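Local atomic coordinates of beta-glucanase (Clostridium thermocellum, PDB entry 3WVJ), a protein that hydrolyses mixed-linkage beta-1,3-1,4-glucans such as lichenan as an endo-acting lichenase of glycoside hydrolase family 16. Residues A10-F15 and V40-G45; K46-L51 and Q205-Y210; P155-F160 and V167-R172. All blocks are in the same frame, centred on the assembly; numbering follows the deposited sequence.

Interaction 1. Residues A10-F15 and V40-G45; sequences AVFSNF and VTFSNG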
loop_
_atom_site.group_PDB
_atom_site.type_symbol
_atom_site.label_atom_id
_atom_site.label_comp_id
_atom_site.label_asym_id
_atom_site.label_seq_id
_atom_site.Cartn_x
_atom_site.Cartn_y
_atom_site.Cartn_z
ATOM N N ALA A 10 -4.699 -3.514 -13.636
ATOM C CA ALA A 10 -5.993 -3.559 -13.032
ATOM C C ALA A 10 -6.523 -2.142 -12.931
ATOM O O ALA A 10 -6.116 -1.384 -12.026
ATOM C CB ALA A 10 -5.947 -4.183 -11.669
ATOM N N VAL A 11 -7.441 -1.755 -13.817
ATOM C CA VAL A 11 -8.095 -0.463 -13.638
ATOM C C VAL A 11 -9.391 -0.739 -12.913
ATOM O O VAL A 11 -10.248 -1.454 -13.479
ATOM C CB VAL A 11 -8.482 0.192 -14.983
ATOM C CG1 VAL A 11 -9.322 1.422 -14.718
ATOM C CG2 VAL A 11 -7.249 0.584 -15.783
ATOM N N PHE A 12 -9.588 -0.168 -11.719
ATOM C CA PHE A 12 -10.738 -0.592 -10.889
ATOM C C PHE A 12 -12.136 -0.155 -11.368
ATOM O O PHE A 12 -13.151 -0.572 -10.799
ATOM C CB PHE A 12 -10.524 -0.279 -9.418
ATOM C CG PHE A 12 -9.304 -0.946 -8.852
ATOM C CD1 PHE A 12 -9.145 -2.328 -8.933
ATOM C CD2 PHE A 12 -8.283 -0.178 -8.299
ATOM C CE1 PHE A 12 -7.978 -2.947 -8.432
ATOM C CE2 PHE A 12 -7.136 -0.785 -7.759
ATOM C CZ PHE A 12 -6.987 -2.168 -7.837
ATOM N N SER A 13 -12.167 0.689 -12.398
ATOM C CA SER A 13 -13.425 1.015 -13.109
ATOM C C SER A 13 -13.875 -0.142 -13.961
ATOM O O SER A 13 -15.047 -0.242 -14.331
ATOM C CB SER A 13 -13.267 2.286 -13.960
ATOM O OG SER A 13 -12.486 2.055 -15.103
ATOM N N ASN A 14 -12.939 -1.004 -14.321
ATOM C CA ASN A 14 -13.277 -2.162 -15.081
ATOM C C ASN A 14 -12.188 -3.190 -15.161
ATOM O O ASN A 14 -11.331 -3.066 -16.027
ATOM C CB ASN A 14 -13.648 -1.802 -16.518
ATOM C CG ASN A 14 -14.116 -3.025 -17.268
ATOM O OD1 ASN A 14 -15.128 -3.602 -16.897
ATOM N ND2 ASN A 14 -13.336 -3.498 -18.235
ATOM N N PHE A 15 -12.259 -4.245 -14.349
ATOM C CA PHE A 15 -11.127 -5.177 -14.210
ATOM C C PHE A 15 -11.540 -6.596 -13.834
ATOM O O PHE A 15 -12.653 -6.831 -13.380
ATOM C CB PHE A 15 -10.134 -4.662 -13.123
ATOM C CG PHE A 15 -10.636 -4.824 -11.705
ATOM C CD1 PHE A 15 -9.979 -5.667 -10.817
ATOM C CD2 PHE A 15 -11.744 -4.141 -11.256
ATOM C CE1 PHE A 15 -10.401 -5.811 -9.506
ATOM C CE2 PHE A 15 -12.193 -4.291 -9.935
ATOM C CZ PHE A 15 -11.515 -5.135 -9.068
ATOM N N VAL A 40 -13.786 -3.132 1.458
ATOM C CA VAL A 40 -13.298 -2.916 0.119
ATOM C C VAL A 40 -14.520 -2.862 -0.796
ATOM O O VAL A 40 -15.116 -3.878 -0.962
ATOM C CB VAL A 40 -12.382 -4.114 -0.295
ATOM C CG1 VAL A 40 -11.860 -3.926 -1.695
ATOM C CG2 VAL A 40 -11.185 -4.244 0.654
ATOM N N THR A 41 -14.846 -1.726 -1.419
ATOM C CA THR A 41 -16.075 -1.589 -2.231
ATOM C C THR A 41 -15.580 -0.848 -3.452
ATOM O O THR A 41 -14.368 -0.483 -3.509
ATOM C CB THR A 41 -17.150 -0.741 -1.531
ATOM O OG1 THR A 41 -16.550 0.516 -1.178
ATOM C CG2 THR A 41 -17.662 -1.444 -0.277
ATOM N N PHE A 42 -16.465 -0.690 -4.426
ATOM C CA PHE A 42 -16.162 -0.093 -5.721
ATOM C C PHE A 42 -17.230 0.953 -6.058
ATOM O O PHE A 42 -18.425 0.680 -5.973
ATOM C CB PHE A 42 -16.010 -1.189 -6.803
ATOM C CG PHE A 42 -14.965 -2.194 -6.444
ATOM C CD1 PHE A 42 -13.640 -2.028 -6.849
ATOM C CD2 PHE A 42 -15.254 -3.265 -5.581
ATOM C CE1 PHE A 42 -12.627 -2.912 -6.423
ATOM C CE2 PHE A 42 -14.236 -4.140 -5.151
ATOM C CZ PHE A 42 -12.928 -3.969 -5.579
ATOM N N SER A 43 -16.795 2.174 -6.367
ATOM C CA SER A 43 -17.661 3.188 -6.942
ATOM C C SER A 43 -16.832 4.220 -7.720
ATOM O O SER A 43 -15.632 4.430 -7.434
ATOM C CB SER A 43 -18.424 3.879 -5.839
ATOM O OG SER A 43 -17.517 4.079 -4.774
ATOM N N ASN A 44 -17.491 4.855 -8.696
ATOM C CA ASN A 44 -16.962 5.977 -9.512
ATOM C C ASN A 44 -15.691 5.722 -10.253
ATOM O O ASN A 44 -14.825 6.630 -10.423
ATOM C CB ASN A 44 -16.795 7.295 -8.778
ATOM C CG ASN A 44 -17.806 7.498 -7.699
ATOM O OD1 ASN A 44 -17.686 6.919 -6.615
ATOM N ND2 ASN A 44 -18.762 8.354 -7.946
ATOM N N GLY A 45 -15.584 4.490 -10.703
ATOM C CA GLY A 45 -14.339 4.037 -11.291
ATOM C C GLY A 45 -13.264 3.634 -10.300
ATOM O O GLY A 45 -12.149 3.203 -10.733
#
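Three phenylalanines carry the apolar part of this contact: Phe42 reaches over from strand 40-43 and meets Phe15 and Phe12, both from the loop that follows strand 8-11. Phe15 makes the tighter pair. Phe15 CZ lies 3.6 Å from Phe42 CE1, the two side chains crossing at about a right angle. The ring centroids are 5.6 Å apart and the planes inclined by 39°, an oblique pairing. Phe15 gets there because its CG sits between the backbone N and the carbonyl carbon (chi1 74°), which throws the ring across to Phe42. Phe12 touches more lightly, its CD1 4.3 Å from Phe42 CE1. The same CD1 stands over the centre of one face of the Phe15 ring, so Phe12 and Phe42 both bear on Phe15.

The fold here is the beta-jellyroll of family 16, and the contact lies near its surface, where the turn after strand 8-11 comes up against the bend leading from strand 40-43 into strand 46-53. Trp20 and Tyr66 border the aromatic group, Trp20 meeting Phe12 edge-to-face, and Met47 touches both Phe12 and Phe42.

The backbone contacts are of another kind. Val11 to Asn14 form a type I turn closed by Asn14 N to Val11 O at 2.9 Å, and this turn presents Ser13 to Gly45. Ser13 N comes within 3.0 Å of Gly45 O, but the angle is too poor for a hydrogen bond. Beside it, Ser13 CB rests 3.4 Å from Gly45 CA, a close fit at a position where Gly45 has positive phi (80°).

Interaction 2. Residues K46-L51 and Q205-Y210; sequences KMILTL and QAEYEY
Met47 to Thr50 pair with Tyr208 to Gln205 as antiparallel neighbours in the family 16 beta-jellyroll, the strand axes 4.5 Å apart at closest approach and their directions 154° apart. Met47 with Tyr208 and Leu49 with Ala206 are the hydrogen-bonded pairs; in the first, each N to O separation between Met47 and Tyr208 is 2.9 Å. Ile48 with Glu207 and Thr50 with Gln205 are the non-hydrogen-bonded pairs. Glu209 and Tyr210 form a classic beta bulge opposite Arg80.

The face bearing Met47, Leu49, Ala206 and Tyr208 is apolar. The Met47 chain bends at its second and third torsions, which brings CE to 3.6 Å from Tyr208 CD2; the sulfur lies obliquely to the ring in a Met-aromatic contact, 5.0 Å from SD to the Tyr208 centroid. Leu49 CD1 packs 3.8 Å from Tyr208 CE2. Met183 and Leu185 of strand 179-187 pack against these side chains, and the Tyr208 hydroxyl is hydrogen-bonded to Ser92 O.

On the face of Ile48, Thr50, Gln205 and Glu207, Gln205 gives NE2 to Thr50 OG1 at 3.3 Å, the hydroxyl oxygen standing 21° out of the amide plane. Ile48 CG2 is 3.5 Å from Gln205 NE2, while its CD1 approaches Glu207 OE2, the two side chains lying side by side. At the start of strand 46-53, Lys46 points the same way as Glu209, yet Lys46 NZ stays 4.6 Å from Glu209 OE2, beyond a salt bridge.

The ladder thus sets the register, Met47, Leu49 and Tyr208 add apolar packing, and the Lys46 to Gln205 side adds mostly aliphatic contact plus one long amide-to-hydroxyl bond; Glu207 and Glu209 probably give Lys46 only a diffuse attraction.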
loop_
_atom_site.group_PDB
_atom_site.type_symbol
_atom_site.label_atom_id
_atom_site.label_comp_id
_atom_site.label_asym_id
_atom_site.label_seq_id
_atom_site.Cartn_x
_atom_site.Cartn_y
_atom_site.Cartn_z
ATOM N N LYS A 46 -13.573 3.745 -8.998
ATOM C CA LYS A 46 -12.535 3.498 -7.937
ATOM C C LYS A 46 -12.748 2.315 -6.990
ATOM O O LYS A 46 -13.853 1.806 -6.864
ATOM C CB LYS A 46 -12.234 4.810 -7.213
ATOM C CG LYS A 46 -11.933 5.846 -8.293
ATOM C CD LYS A 46 -12.260 7.225 -7.904
ATOM C CE LYS A 46 -12.382 8.012 -9.216
ATOM N NZ LYS A 46 -13.106 9.259 -8.934
ATOM N N MET A 47 -11.647 1.801 -6.436
ATOM C CA MET A 47 -11.721 0.885 -5.353
ATOM C C MET A 47 -11.620 1.746 -4.099
ATOM O O MET A 47 -10.781 2.693 -4.017
ATOM C CB MET A 47 -10.597 -0.126 -5.479
ATOM C CG MET A 47 -10.597 -1.170 -4.383
ATOM S SD MET A 47 -9.698 -0.611 -2.906
ATOM C CE MET A 47 -8.000 -0.947 -3.353
ATOM N N ILE A 48 -12.497 1.494 -3.130
ATOM C CA ILE A 48 -12.553 2.323 -1.915
ATOM C C ILE A 48 -12.193 1.424 -0.714
ATOM O O ILE A 48 -12.685 0.306 -0.610
ATOM C CB ILE A 48 -13.927 2.975 -1.807
ATOM C CG1 ILE A 48 -14.108 3.793 -3.062
ATOM C CG2 ILE A 48 -14.008 3.895 -0.614
ATOM C CD1 ILE A 48 -14.941 4.998 -2.839
ATOM N N LEU A 49 -11.240 1.863 0.117
ATOM C CA LEU A 49 -11.009 1.236 1.387
ATOM C C LEU A 49 -11.610 2.131 2.437
ATOM O O LEU A 49 -11.354 3.340 2.443
ATOM C CB LEU A 49 -9.481 1.100 1.690
ATOM C CG LEU A 49 -8.677 0.246 0.717
ATOM C CD1 LEU A 49 -7.224 0.193 1.271
ATOM C CD2 LEU A 49 -9.237 -1.159 0.643
ATOM N N THR A 50 -12.443 1.563 3.307
ATOM C CA THR A 50 -13.148 2.376 4.312
ATOM C C THR A 50 -12.820 1.871 5.697
ATOM O O THR A 50 -13.069 0.708 6.010
ATOM C CB THR A 50 -14.679 2.391 4.105
ATOM O OG1 THR A 50 -14.959 2.839 2.773
ATOM C CG2 THR A 50 -15.344 3.351 5.083
ATOM N N LEU A 51 -12.212 2.752 6.480
ATOM C CA LEU A 51 -11.917 2.527 7.882
ATOM C C LEU A 51 -13.123 3.050 8.624
ATOM O O LEU A 51 -13.588 4.194 8.420
ATOM C CB LEU A 51 -10.722 3.319 8.278
ATOM C CG LEU A 51 -10.444 3.528 9.774
ATOM C CD1 LEU A 51 -10.337 2.193 10.464
ATOM C CD2 LEU A 51 -9.144 4.296 9.962
ATOM N N GLN A 205 -11.713 7.129 4.170
ATOM C CA GLN A 205 -11.489 6.279 2.997
ATOM C C GLN A 205 -10.301 6.742 2.188
ATOM O O GLN A 205 -9.981 7.924 2.133
ATOM C CB GLN A 205 -12.691 6.242 2.039
ATOM C CG GLN A 205 -14.045 6.533 2.639
ATOM C CD GLN A 205 -15.157 6.666 1.594
ATOM O OE1 GLN A 205 -15.191 7.630 0.835
ATOM N NE2 GLN A 205 -16.066 5.652 1.539
ATOM N N ALA A 206 -9.675 5.781 1.541
ATOM C CA ALA A 206 -8.645 6.009 0.559
ATOM C C ALA A 206 -9.252 5.405 -0.716
ATOM O O ALA A 206 -9.947 4.386 -0.675
ATOM C CB ALA A 206 -7.359 5.236 0.949
ATOM N N GLU A 207 -8.911 5.998 -1.850
ATOM C CA GLU A 207 -9.492 5.602 -3.141
ATOM C C GLU A 207 -8.394 5.348 -4.154
ATOM O O GLU A 207 -7.345 6.006 -4.162
ATOM C CB GLU A 207 -10.435 6.685 -3.594
ATOM C CG GLU A 207 -11.324 7.251 -2.498
ATOM C CD GLU A 207 -12.377 8.173 -3.092
ATOM O OE1 GLU A 207 -12.310 8.416 -4.304
ATOM O OE2 GLU A 207 -13.280 8.637 -2.382
ATOM N N TYR A 208 -8.592 4.335 -4.976
ATOM C CA TYR A 208 -7.557 3.892 -5.914
ATOM C C TYR A 208 -8.215 3.787 -7.271
ATOM O O TYR A 208 -9.266 3.217 -7.355
ATOM C CB TYR A 208 -7.027 2.513 -5.471
ATOM C CG TYR A 208 -6.407 2.505 -4.051
ATOM C CD1 TYR A 208 -5.025 2.504 -3.891
ATOM C CD2 TYR A 208 -7.199 2.545 -2.888
ATOM C CE1 TYR A 208 -4.446 2.512 -2.635
ATOM C CE2 TYR A 208 -6.626 2.608 -1.618
ATOM C CZ TYR A 208 -5.229 2.553 -1.507
ATOM O OH TYR A 208 -4.547 2.581 -0.311
ATOM N N GLU A 209 -7.587 4.267 -8.336
ATOM C CA GLU A 209 -8.166 4.069 -9.686
ATOM C C GLU A 209 -7.570 2.884 -10.408
ATOM O O GLU A 209 -8.246 2.244 -11.190
ATOM C CB GLU A 209 -7.982 5.294 -10.571
ATOM C CG GLU A 209 -8.469 6.599 -9.980
ATOM C CD GLU A 209 -8.441 7.688 -11.014
ATOM O OE1 GLU A 209 -8.006 7.375 -12.157
ATOM O OE2 GLU A 209 -8.897 8.813 -10.716
ATOM N N TYR A 210 -6.282 2.646 -10.189
ATOM C CA TYR A 210 -5.620 1.520 -10.865
ATOM C C TYR A 210 -4.332 1.084 -10.151
ATOM O O TYR A 210 -3.854 1.750 -9.227
ATOM C CB TYR A 210 -5.327 1.799 -12.341
ATOM C CG TYR A 210 -4.278 2.861 -12.716
ATOM C CD1 TYR A 210 -2.917 2.693 -12.404
ATOM C CD2 TYR A 210 -4.648 3.993 -13.435
ATOM C CE1 TYR A 210 -1.978 3.662 -12.742
ATOM C CE2 TYR A 210 -3.718 4.940 -13.800
ATOM C CZ TYR A 210 -2.397 4.754 -13.464
ATOM O OH TYR A 210 -1.492 5.690 -13.841
#

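Interaction 3. Residues P155-F160 and V167-R172; sequences PDYIDF and VYRGTR
Arg169 grips Asp159 side-on, NE to OD1 at 2.8 Å and NH2 to OD2 at 3.2 Å, in a salt bridge whose carboxylate and guanidinium planes are only 8° apart. Both carboxylate oxygens use their syn lone pairs. One face of the same guanidinium lies on the Tyr157 ring in a cation-pi stack, Arg169 CZ 4.0 Å from the Tyr157 centroid and the planes 27° apart. A bend at the third torsion of Arg169 (-87°) turns the group onto both partners, so carboxylate and ring together fix its orientation. In the next shell, Lys166 forms a second salt bridge with Asp159 OD2, and Glu152 holds the Tyr157 hydroxyl.

The backbone sets these side chains in place: Ile158 and Gly170 bond reciprocally, with Gly170 N 2.9 Å from Ile158 O, and Val167 N reaches Phe160 O at 2.8 Å. A water bridges Asp156 O and Thr171 O. On the face opposite Asp159 and Arg169, Phe160 CD2 meets the edge of the Tyr168 ring at 3.6 Å.

The two strands form the hairpin 157-162/165-170, which strand 147-154 flanks beside 157-162, while Phe122 and Trp124 of strand 119-125 pack against its Phe160 face.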
loop_
_atom_site.group_PDB
_atom_site.type_symbol
_atom_site.label_atom_id
_atom_site.label_comp_id
_atom_site.label_asym_id
_atom_site.label_seq_id
_atom_site.Cartn_x
_atom_site.Cartn_y
_atom_site.Cartn_z
ATOM N N PRO A 155 17.363 -5.538 -8.901
ATOM C CA PRO A 155 18.133 -6.294 -7.900
ATOM C C PRO A 155 18.983 -5.416 -6.996
ATOM O O PRO A 155 19.244 -5.759 -5.829
ATOM C CB PRO A 155 19.023 -7.208 -8.771
ATOM C CG PRO A 155 18.314 -7.259 -10.106
ATOM C CD PRO A 155 17.661 -5.939 -10.286
ATOM N N ASP A 156 19.416 -4.254 -7.483
ATOM C CA ASP A 156 20.301 -3.415 -6.674
ATOM C C ASP A 156 19.643 -2.150 -6.161
ATOM O O ASP A 156 20.293 -1.358 -5.474
ATOM C CB ASP A 156 21.508 -3.003 -7.499
ATOM C CG ASP A 156 22.587 -4.075 -7.541
ATOM O OD1 ASP A 156 22.655 -4.878 -6.599
ATOM O OD2 ASP A 156 23.408 -4.117 -8.495
ATOM N N TYR A 157 18.399 -1.882 -6.559
ATOM C CA TYR A 157 17.824 -0.586 -6.166
ATOM C C TYR A 157 16.338 -0.561 -6.246
ATOM O O TYR A 157 15.709 -1.451 -6.843
ATOM C CB TYR A 157 18.412 0.605 -6.986
ATOM C CG TYR A 157 18.032 0.560 -8.452
ATOM C CD1 TYR A 157 16.832 1.108 -8.903
ATOM C CD2 TYR A 157 18.854 -0.049 -9.371
ATOM C CE1 TYR A 157 16.478 1.054 -10.218
ATOM C CE2 TYR A 157 18.520 -0.102 -10.695
ATOM C CZ TYR A 157 17.347 0.448 -11.106
ATOM O OH TYR A 157 17.062 0.403 -12.409
ATOM N N ILE A 158 15.796 0.492 -5.649
ATOM C CA ILE A 158 14.408 0.845 -5.769
ATOM C C ILE A 158 14.351 2.340 -6.094
ATOM O O ILE A 158 14.814 3.156 -5.341
ATOM C CB ILE A 158 13.597 0.546 -4.484
ATOM C CG1 ILE A 158 13.725 -0.938 -4.083
ATOM C CG2 ILE A 158 12.113 0.741 -4.770
ATOM C CD1 ILE A 158 13.206 -1.260 -2.683
ATOM N N ASP A 159 13.741 2.673 -7.214
ATOM C CA ASP A 159 13.580 4.048 -7.601
ATOM C C ASP A 159 12.154 4.465 -7.426
ATOM O O ASP A 159 11.253 3.818 -8.035
ATOM C CB ASP A 159 13.971 4.186 -9.071
ATOM C CG ASP A 159 15.441 4.282 -9.249
ATOM O OD1 ASP A 159 16.204 4.436 -8.246
ATOM O OD2 ASP A 159 15.854 4.215 -10.418
ATOM N N PHE A 160 11.928 5.493 -6.599
ATOM C CA PHE A 160 10.576 5.981 -6.289
ATOM C C PHE A 160 10.093 7.143 -7.205
ATOM O O PHE A 160 10.806 8.086 -7.452
ATOM C CB PHE A 160 10.438 6.320 -4.786
ATOM C CG PHE A 160 10.517 5.089 -3.867
ATOM C CD1 PHE A 160 9.382 4.370 -3.532
ATOM C CD2 PHE A 160 11.743 4.655 -3.332
ATOM C CE1 PHE A 160 9.447 3.228 -2.699
ATOM C CE2 PHE A 160 11.817 3.523 -2.505
ATOM C CZ PHE A 160 10.670 2.821 -2.162
ATOM N N VAL A 167 11.971 10.534 -7.997
ATOM C CA VAL A 167 12.375 11.486 -6.997
ATOM C C VAL A 167 13.390 10.980 -5.990
ATOM O O VAL A 167 13.888 11.762 -5.238
ATOM C CB VAL A 167 11.157 12.124 -6.266
ATOM C CG1 VAL A 167 10.246 12.792 -7.290
ATOM C CG2 VAL A 167 10.369 11.109 -5.480
ATOM N N TYR A 168 13.685 9.679 -5.977
ATOM C CA TYR A 168 14.516 9.074 -4.953
ATOM C C TYR A 168 15.001 7.693 -5.386
ATOM O O TYR A 168 14.284 6.982 -6.124
ATOM C CB TYR A 168 13.712 8.961 -3.650
ATOM C CG TYR A 168 14.444 8.314 -2.488
ATOM C CD1 TYR A 168 15.506 8.964 -1.854
ATOM C CD2 TYR A 168 14.043 7.047 -1.989
ATOM C CE1 TYR A 168 16.184 8.399 -0.782
ATOM C CE2 TYR A 168 14.724 6.460 -0.898
ATOM C CZ TYR A 168 15.795 7.132 -0.313
ATOM O OH TYR A 168 16.502 6.603 0.790
ATOM N N ARG A 169 16.211 7.323 -4.941
ATOM C CA ARG A 169 16.716 5.940 -5.108
ATOM C C ARG A 169 17.122 5.375 -3.724
ATOM O O ARG A 169 17.830 6.021 -3.019
ATOM C CB ARG A 169 17.960 5.912 -6.009
ATOM C CG ARG A 169 18.537 4.494 -6.170
ATOM C CD ARG A 169 19.601 4.431 -7.250
ATOM N NE ARG A 169 18.960 4.198 -8.534
ATOM C CZ ARG A 169 19.646 3.979 -9.651
ATOM N NH1 ARG A 169 20.989 3.976 -9.623
ATOM N NH2 ARG A 169 18.982 3.759 -10.781
ATOM N N GLY A 170 16.685 4.162 -3.369
ATOM C CA GLY A 170 17.258 3.467 -2.215
ATOM C C GLY A 170 18.170 2.368 -2.713
ATOM O O GLY A 170 17.962 1.793 -3.805
ATOM N N THR A 171 19.213 2.110 -1.955
ATOM C CA THR A 171 20.203 1.134 -2.346
ATOM C C THR A 171 20.576 0.164 -1.243
ATOM O O THR A 171 21.249 -0.808 -1.547
ATOM C CB THR A 171 21.517 1.805 -2.877
ATOM O OG1 THR A 171 22.038 2.684 -1.898
ATOM C CG2 THR A 171 21.218 2.690 -3.992
ATOM N N ARG A 172 20.218 0.447 0.014
ATOM C CA ARG A 172 20.579 -0.400 1.178
ATOM C C ARG A 172 19.604 -1.562 1.335
ATOM O O ARG A 172 18.391 -1.331 1.425
ATOM C CB ARG A 172 20.505 0.418 2.438
ATOM C CG ARG A 172 20.638 -0.322 3.794
ATOM C CD ARG A 172 20.748 0.713 5.006
ATOM N NE ARG A 172 20.531 0.154 6.374
ATOM C CZ ARG A 172 19.365 -0.359 6.830
ATOM N NH1 ARG A 172 19.270 -0.880 8.058
ATOM N NH2 ARG A 172 18.285 -0.383 6.084
HETATM O O HOH W 1 22.332 -1.475 -3.910
#

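Interactions 1 and 2 are neighbours, their centres 9 Å apart: strand 40-43 turns directly into 46-53, and strand 204-214 pairs with both 8-11 and 46-53. Interaction 3 lies on the opposite side of the chain's centre, about 30 Å from interaction 1 and 27 Å from interaction 2, centre to centre. Along the chain interaction 1 closes first; interaction 2 then joins residues more than 150 positions apart, and the short-range hairpin of interaction 3 falls between its two strands. Strand 75-82 pairs with both 204-214 and 147-154, and the latter with 157-162, so a run of neighbouring strands carries the jellyroll from the region near the N-terminus to the hairpin.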